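Putative cytochrome P450 120 (Synechocystis sp., PDB 2VE3) binds heme and retinoic acid and probably acts as a cytochrome P450 monooxygenase that inserts one atom of molecular oxygen into its substrate. Local coordinates at residues E257-T260 against S261-S265; E310-L314 against I315-G319. All coordinates share one frame; numbering follows the deposited sequence.

How the contacts relate
Contact 1 and contact 2 both lie in the buried interior of the P450 fold, with centres about 9 Å apart. Both reach the heme. Contact 1 (257-260 with 261-265) stays within one long helix, 241-272, and its chemistry is mostly regular backbone bonding plus serine and threonine hydroxyls. Contact 2 (310-314 with 315-319) is where helix 302-314 ends and the chain leaves it. There a single backbone bond and apolar packing against prolines join the two parts, and an ion pair sits on the helix. The two contacts touch directly: the CB of S265 packs on CG1 of V311 at 3.7 Å.

Contact 1: residues E257-T260 against S261-S265; sequences ETLT and SALSS. With HEM (protoporphyrin IX containing Fe), chain C.
L259 and L263 lie one helical turn apart on the same side of the helix, with CD2 of L259 4.2 Å from CD2 of L263. Four backbone hydrogen bonds link the same two turns. The N-H of A262 meets the carbonyl oxygen of T258 in the carbonyl plane, at 3.0 Å between N and O. The N-H of L263 reaches the O of L259, tilted 30° from that carbonyl's plane. The N-H of S261 points almost straight at the O of E257.

In the fourth, the O of T260 takes the N-H of S264. The hydroxyl of S264 also lies close to it, with OG 2.9 Å from T260 O. Its chi1 of 50° turns OG back over the preceding turn, between N and the carbonyl carbon. The same proton could go to S261 O instead, and the choice is not settled.

T258 faces the heme. Its OG1 is 3.0 Å from the methine carbon CHC, and its CG2 lies over the pyrrole atoms C4B and NB. OG1 is hydrogen-bonded to A254 O one turn earlier, which helps to fix the rotation of the side chain. T258 also touches retinoic acid, so it borders both heme and ligand, as expected for the long distal helix of P450s. L259 CD1 reaches the heme methyl CMC at 3.7 Å.

Further out, E257 forms a salt bridge with R148. The hydroxyl of T260 is hydrogen-bonded to T151 OG1, and S261 OG to P430 O.

Three helices pack on this part of helix 241-272: 143-159 on T260 and L263, 394-411 on L259, A262 and L263, and 302-314 on A262 and S265. Residues 428-430, leading into strand 430-432, meet E257 and S261.

Contact 2: residues E310-L314 against I315-G319; sequences EVLRL and IPPVG. With HEM (protoporphyrin IX containing Fe), chain C; REA (retinoic acid), chain D.
L312 and P317 pack at an angle to each other, CD2 of L312 lying 3.8 Å from CG of P317. They join the last turn of helix 302-314 to the loop before strand 320-325. The helix carries the ExxR motif of P450s in E310 and R313.

L312 starts out pointing away from the loop. Its CG lies beside the backbone N (chi1 -63°). CD1 continues the chain in extended form, and the other methyl, CD2, turns to the proline. CD2 and the P317 ring both border the heme, P317 CD being 3.6 Å from the methyl CMB. V318 follows, with CG2 on the methine carbon CHB and CG1 3.8 Å from C8 of retinoic acid.

L314 and I315 also meet obliquely, through CG and CG1. I315 is the first residue to leave helical geometry, yet its N-H still bonds to V311 O at 2.9 Å.

R313 grips E310 side-on within the helix, NE to OE1 and NH2 to OE2, and R366 forms a second salt bridge to the carboxylate. Both oxygens of E310 lie in the guanidinium plane of R313. The two nitrogens meet them on the syn side, 30° out of the carboxylate plane, with NH2 2.7 Å from OE2 of E310.

Contact 1: residues E257-T260 against S261-S265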
loop_
_atom_site.group_PDB
_atom_site.type_symbol
_atom_site.label_atom_id
_atom_site.label_comp_id
_atom_site.label_asym_id
_atom_site.label_seq_id
_atom_site.Cartn_x
_atom_site.Cartn_y
_atom_site.Cartn_z
ATOM N N GLU A 257 -6.266 0.390 -2.549
ATOM C CA GLU A 257 -6.056 1.135 -1.291
ATOM C C GLU A 257 -4.694 1.866 -1.221
ATOM O O GLU A 257 -4.628 3.055 -0.925
ATOM C CB GLU A 257 -6.239 0.223 -0.080
ATOM C CG GLU A 257 -6.073 0.921 1.286
ATOM C CD GLU A 257 -7.195 1.922 1.636
ATOM O OE1 GLU A 257 -8.261 1.937 0.965
ATOM O OE2 GLU A 257 -6.990 2.694 2.600
ATOM N N THR A 258 -3.614 1.161 -1.522
ATOM C CA THR A 258 -2.290 1.769 -1.363
ATOM C C THR A 258 -2.169 2.979 -2.296
ATOM O O THR A 258 -1.670 4.033 -1.899
ATOM C CB THR A 258 -1.141 0.727 -1.618
ATOM O OG1 THR A 258 -1.178 0.279 -2.977
ATOM C CG2 THR A 258 -1.291 -0.497 -0.684
ATOM N N LEU A 259 -2.662 2.829 -3.526
ATOM C CA LEU A 259 -2.547 3.902 -4.507
ATOM C C LEU A 259 -3.415 5.098 -4.196
ATOM O O LEU A 259 -3.046 6.215 -4.512
ATOM C CB LEU A 259 -2.766 3.388 -5.935
ATOM C CG LEU A 259 -1.374 2.962 -6.392
ATOM C CD1 LEU A 259 -1.358 1.577 -6.986
ATOM C CD2 LEU A 259 -0.722 4.043 -7.292
ATOM N N THR A 260 -4.576 4.868 -3.586
ATOM C CA THR A 260 -5.379 5.970 -3.049
ATOM C C THR A 260 -4.572 6.863 -2.090
ATOM O O THR A 260 -4.564 8.074 -2.225
ATOM C CB THR A 260 -6.612 5.437 -2.337
ATOM O OG1 THR A 260 -7.538 4.931 -3.316
ATOM C CG2 THR A 260 -7.261 6.541 -1.552
ATOM N N SER A 261 -3.905 6.248 -1.124
ATOM C CA SER A 261 -3.015 6.956 -0.205
ATOM C C SER A 261 -1.830 7.666 -0.922
ATOM O O SER A 261 -1.631 8.874 -0.741
ATOM C CB SER A 261 -2.540 6.014 0.901
ATOM O OG SER A 261 -1.752 6.702 1.848
ATOM N N ALA A 262 -1.076 6.935 -1.750
ATOM C CA ALA A 262 0.096 7.514 -2.415
ATOM C C ALA A 262 -0.276 8.758 -3.234
ATOM O O ALA A 262 0.434 9.762 -3.189
ATOM C CB ALA A 262 0.822 6.478 -3.278
ATOM N N LEU A 263 -1.399 8.692 -3.954
ATOM C CA LEU A 263 -1.803 9.799 -4.844
ATOM C C LEU A 263 -2.436 10.971 -4.122
ATOM O O LEU A 263 -2.267 12.093 -4.582
ATOM C CB LEU A 263 -2.733 9.335 -5.971
ATOM C CG LEU A 263 -2.344 8.147 -6.854
ATOM C CD1 LEU A 263 -3.420 7.991 -7.921
ATOM C CD2 LEU A 263 -0.948 8.267 -7.481
ATOM N N SER A 264 -3.197 10.731 -3.041
ATOM C CA SER A 264 -3.637 11.841 -2.184
ATOM C C SER A 264 -2.426 12.514 -1.549
ATOM O O SER A 264 -2.391 13.745 -1.458
ATOM C CB SER A 264 -4.640 11.435 -1.093
ATOM O OG SER A 264 -4.199 10.312 -0.353
ATOM N N SER A 265 -1.448 11.711 -1.120
ATOM C CA SER A 265 -0.185 12.246 -0.580
ATOM C C SER A 265 0.533 13.123 -1.592
ATOM O O SER A 265 0.974 14.203 -1.238
ATOM C CB SER A 265 0.746 11.141 -0.097
ATOM O OG SER A 265 0.125 10.398 0.940
HETATM C CHA HEM C . 3.377 -6.505 0.184
HETATM C CHB HEM C . 3.591 -1.654 0.433
HETATM C CHC HEM C . 1.186 -1.311 -3.782
HETATM C CHD HEM C . 0.477 -6.082 -3.766
HETATM C C1A HEM C . 3.675 -5.225 0.634
HETATM C C2A HEM C . 4.414 -4.858 1.828
HETATM C C3A HEM C . 4.482 -3.513 1.877
HETATM C C4A HEM C . 3.768 -2.993 0.737
HETATM C CMA HEM C . 5.155 -2.637 2.949
HETATM C CAA HEM C . 5.058 -5.856 2.821
HETATM C CBA HEM C . 4.144 -6.198 3.993
HETATM C CGA HEM C . 4.816 -7.302 4.782
HETATM O O1A HEM C . 5.927 -7.038 5.329
HETATM O O2A HEM C . 4.247 -8.430 4.865
HETATM C C1B HEM C . 2.998 -1.140 -0.704
HETATM C C2B HEM C . 2.972 0.257 -1.113
HETATM C C3B HEM C . 2.312 0.349 -2.286
HETATM C C4B HEM C . 1.899 -0.983 -2.644
HETATM C CMB HEM C . 3.619 1.408 -0.311
HETATM C CAB HEM C . 1.981 1.613 -3.145
HETATM C CBB HEM C . 2.806 2.665 -3.263
HETATM C C1C HEM C . 0.817 -2.570 -4.190
HETATM C C2C HEM C . 0.152 -2.913 -5.431
HETATM C C3C HEM C . -0.047 -4.238 -5.435
HETATM C C4C HEM C . 0.477 -4.765 -4.174
HETATM C CMC HEM C . -0.211 -1.907 -6.557
HETATM C CAC HEM C . -0.688 -5.093 -6.567
HETATM C CBC HEM C . -1.996 -5.093 -6.849
HETATM C C1D HEM C . 1.111 -6.619 -2.664
HETATM C C2D HEM C . 0.963 -7.985 -2.237
HETATM C C3D HEM C . 1.857 -8.127 -1.000
HETATM C C4D HEM C . 2.482 -6.830 -0.822
HETATM C CMD HEM C . 0.072 -9.072 -2.893
HETATM C CAD HEM C . 2.081 -9.384 -0.128
HETATM C CBD HEM C . 3.464 -9.946 -0.454
HETATM C CGD HEM C . 3.729 -11.199 0.346
HETATM O O1D HEM C . 4.710 -11.904 -0.002
HETATM O O2D HEM C . 2.983 -11.514 1.320
HETATM N NA HEM C . 3.299 -4.066 -0.001
HETATM N NB HEM C . 2.317 -1.868 -1.655
HETATM N NC HEM C . 0.993 -3.719 -3.437
HETATM N ND HEM C . 2.019 -5.971 -1.823
HETATM FE FE HEM C . 2.391 -3.896 -1.911
#

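Contact 2: residues E310-L314 against I315-G319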
loop_
_atom_site.group_PDB
_atom_site.type_symbol
_atom_site.label_atom_id
_atom_site.label_comp_id
_atom_site.label_asym_id
_atom_site.label_seq_id
_atom_site.Cartn_x
_atom_site.Cartn_y
_atom_site.Cartn_z
ATOM N N GLU A 310 10.317 10.409 -2.307
ATOM C CA GLU A 310 10.176 11.267 -1.136
ATOM C C GLU A 310 8.726 11.410 -0.620
ATOM O O GLU A 310 8.510 11.535 0.593
ATOM C CB GLU A 310 10.852 12.634 -1.380
ATOM C CG GLU A 310 10.668 13.689 -0.283
ATOM C CD GLU A 310 11.284 13.327 1.059
ATOM O OE1 GLU A 310 11.691 12.164 1.273
ATOM O OE2 GLU A 310 11.366 14.229 1.919
ATOM N N VAL A 311 7.752 11.383 -1.529
ATOM C CA VAL A 311 6.325 11.276 -1.136
ATOM C C VAL A 311 6.125 10.021 -0.272
ATOM O O VAL A 311 5.628 10.114 0.851
ATOM C CB VAL A 311 5.354 11.276 -2.371
ATOM C CG1 VAL A 311 3.957 10.874 -1.965
ATOM C CG2 VAL A 311 5.289 12.646 -3.023
ATOM N N LEU A 312 6.537 8.859 -0.790
ATOM C CA LEU A 312 6.428 7.565 -0.081
ATOM C C LEU A 312 7.223 7.536 1.223
ATOM O O LEU A 312 6.887 6.788 2.155
ATOM C CB LEU A 312 6.897 6.402 -0.982
ATOM C CG LEU A 312 6.129 6.102 -2.285
ATOM C CD1 LEU A 312 6.779 4.971 -3.059
ATOM C CD2 LEU A 312 4.648 5.818 -2.058
ATOM N N ARG A 313 8.300 8.327 1.272
ATOM C CA ARG A 313 9.131 8.414 2.457
ATOM C C ARG A 313 8.359 9.171 3.529
ATOM O O ARG A 313 8.167 8.671 4.630
ATOM C CB ARG A 313 10.482 9.094 2.135
ATOM C CG ARG A 313 11.595 8.870 3.159
ATOM C CD ARG A 313 11.496 9.813 4.379
ATOM N NE ARG A 313 11.391 11.236 4.018
ATOM C CZ ARG A 313 11.174 12.232 4.885
ATOM N NH1 ARG A 313 11.044 11.992 6.179
ATOM N NH2 ARG A 313 11.077 13.476 4.450
ATOM N N LEU A 314 7.938 10.386 3.191
ATOM C CA LEU A 314 7.267 11.272 4.137
ATOM C C LEU A 314 5.912 10.734 4.587
ATOM O O LEU A 314 5.599 10.766 5.772
ATOM C CB LEU A 314 7.132 12.699 3.567
ATOM C CG LEU A 314 6.557 13.789 4.492
ATOM C CD1 LEU A 314 7.294 13.903 5.836
ATOM C CD2 LEU A 314 6.499 15.146 3.799
ATOM N N ILE A 315 5.107 10.249 3.651
ATOM C CA ILE A 315 3.792 9.697 4.003
ATOM C C ILE A 315 3.654 8.263 3.466
ATOM O O ILE A 315 3.112 8.066 2.387
ATOM C CB ILE A 315 2.633 10.573 3.450
ATOM C CG1 ILE A 315 2.799 12.052 3.846
ATOM C CG2 ILE A 315 1.282 10.049 3.949
ATOM C CD1 ILE A 315 1.826 12.969 3.130
ATOM N N PRO A 316 4.140 7.261 4.209
ATOM C CA PRO A 316 4.130 5.905 3.650
ATOM C C PRO A 316 2.690 5.342 3.636
ATOM O O PRO A 316 1.982 5.408 4.657
ATOM C CB PRO A 316 5.034 5.112 4.615
ATOM C CG PRO A 316 5.614 6.127 5.579
ATOM C CD PRO A 316 4.683 7.277 5.576
ATOM N N PRO A 317 2.248 4.814 2.484
ATOM C CA PRO A 317 0.850 4.320 2.366
ATOM C C PRO A 317 0.541 3.172 3.324
ATOM O O PRO A 317 -0.593 3.054 3.814
ATOM C CB PRO A 317 0.778 3.816 0.911
ATOM C CG PRO A 317 1.858 4.577 0.208
ATOM C CD PRO A 317 2.984 4.659 1.214
ATOM N N VAL A 318 1.539 2.325 3.564
ATOM C CA VAL A 318 1.410 1.131 4.417
ATOM C C VAL A 318 2.281 1.388 5.638
ATOM O O VAL A 318 3.482 1.661 5.494
ATOM C CB VAL A 318 1.877 -0.153 3.687
ATOM C CG1 VAL A 318 1.826 -1.379 4.624
ATOM C CG2 VAL A 318 1.021 -0.396 2.444
ATOM N N GLY A 319 1.666 1.335 6.822
ATOM C CA GLY A 319 2.336 1.703 8.067
ATOM C C GLY A 319 3.376 0.716 8.570
ATOM O O GLY A 319 4.369 1.099 9.203
HETATM C CHA HEM C . 3.377 -6.505 0.184
HETATM C CHB HEM C . 3.591 -1.654 0.433
HETATM C CHC HEM C . 1.186 -1.311 -3.782
HETATM C CHD HEM C . 0.477 -6.082 -3.766
HETATM C C1A HEM C . 3.675 -5.225 0.634
HETATM C C2A HEM C . 4.414 -4.858 1.828
HETATM C C3A HEM C . 4.482 -3.513 1.877
HETATM C C4A HEM C . 3.768 -2.993 0.737
HETATM C CMA HEM C . 5.155 -2.637 2.949
HETATM C CAA HEM C . 5.058 -5.856 2.821
HETATM C CBA HEM C . 4.144 -6.198 3.993
HETATM C CGA HEM C . 4.816 -7.302 4.782
HETATM O O1A HEM C . 5.927 -7.038 5.329
HETATM O O2A HEM C . 4.247 -8.430 4.865
HETATM C C1B HEM C . 2.998 -1.140 -0.704
HETATM C C2B HEM C . 2.972 0.257 -1.113
HETATM C C3B HEM C . 2.312 0.349 -2.286
HETATM C C4B HEM C . 1.899 -0.983 -2.644
HETATM C CMB HEM C . 3.619 1.408 -0.311
HETATM C CAB HEM C . 1.981 1.613 -3.145
HETATM C CBB HEM C . 2.806 2.665 -3.263
HETATM C C1C HEM C . 0.817 -2.570 -4.190
HETATM C C2C HEM C . 0.152 -2.913 -5.431
HETATM C C3C HEM C . -0.047 -4.238 -5.435
HETATM C C4C HEM C . 0.477 -4.765 -4.174
HETATM C CMC HEM C . -0.211 -1.907 -6.557
HETATM C CAC HEM C . -0.688 -5.093 -6.567
HETATM C CBC HEM C . -1.996 -5.093 -6.849
HETATM C C1D HEM C . 1.111 -6.619 -2.664
HETATM C C2D HEM C . 0.963 -7.985 -2.237
HETATM C C3D HEM C . 1.857 -8.127 -1.000
HETATM C C4D HEM C . 2.482 -6.830 -0.822
HETATM C CMD HEM C . 0.072 -9.072 -2.893
HETATM C CAD HEM C . 2.081 -9.384 -0.128
HETATM C CBD HEM C . 3.464 -9.946 -0.454
HETATM C CGD HEM C . 3.729 -11.199 0.346
HETATM O O1D HEM C . 4.710 -11.904 -0.002
HETATM O O2D HEM C . 2.983 -11.514 1.320
HETATM N NA HEM C . 3.299 -4.066 -0.001
HETATM N NB HEM C . 2.317 -1.868 -1.655
HETATM N NC HEM C . 0.993 -3.719 -3.437
HETATM N ND HEM C . 2.019 -5.971 -1.823
HETATM FE FE HEM C . 2.391 -3.896 -1.911
HETATM C C1 REA D . -0.885 -4.819 1.563
HETATM C C2 REA D . -1.028 -6.117 0.774
HETATM C C3 REA D . -0.744 -7.317 1.680
HETATM C C4 REA D . -1.829 -7.432 2.748
HETATM C C5 REA D . -2.182 -6.102 3.380
HETATM C C6 REA D . -1.758 -4.886 2.831
HETATM C C7 REA D . -2.177 -3.645 3.495
HETATM C C8 REA D . -1.499 -3.212 4.718
HETATM C C9 REA D . -2.043 -2.047 5.446
HETATM C C10 REA D . -1.652 -1.939 6.836
HETATM C C11 REA D . -1.212 -0.708 7.469
HETATM C C12 REA D . -0.479 -0.963 8.708
HETATM C C13 REA D . -0.744 -0.246 9.955
HETATM C C14 REA D . 0.159 -0.556 10.992
HETATM C C15 REA D . 0.509 0.337 12.080
HETATM C C16 REA D . 0.580 -4.624 1.995
HETATM C C17 REA D . -1.315 -3.686 0.632
HETATM C C18 REA D . -3.038 -6.129 4.622
HETATM C C19 REA D . -2.985 -1.046 4.820
HETATM C C20 REA D . -1.898 0.713 10.087
HETATM O O1 REA D . 0.065 1.496 12.122
HETATM O O2 REA D . 1.260 -0.059 12.985
#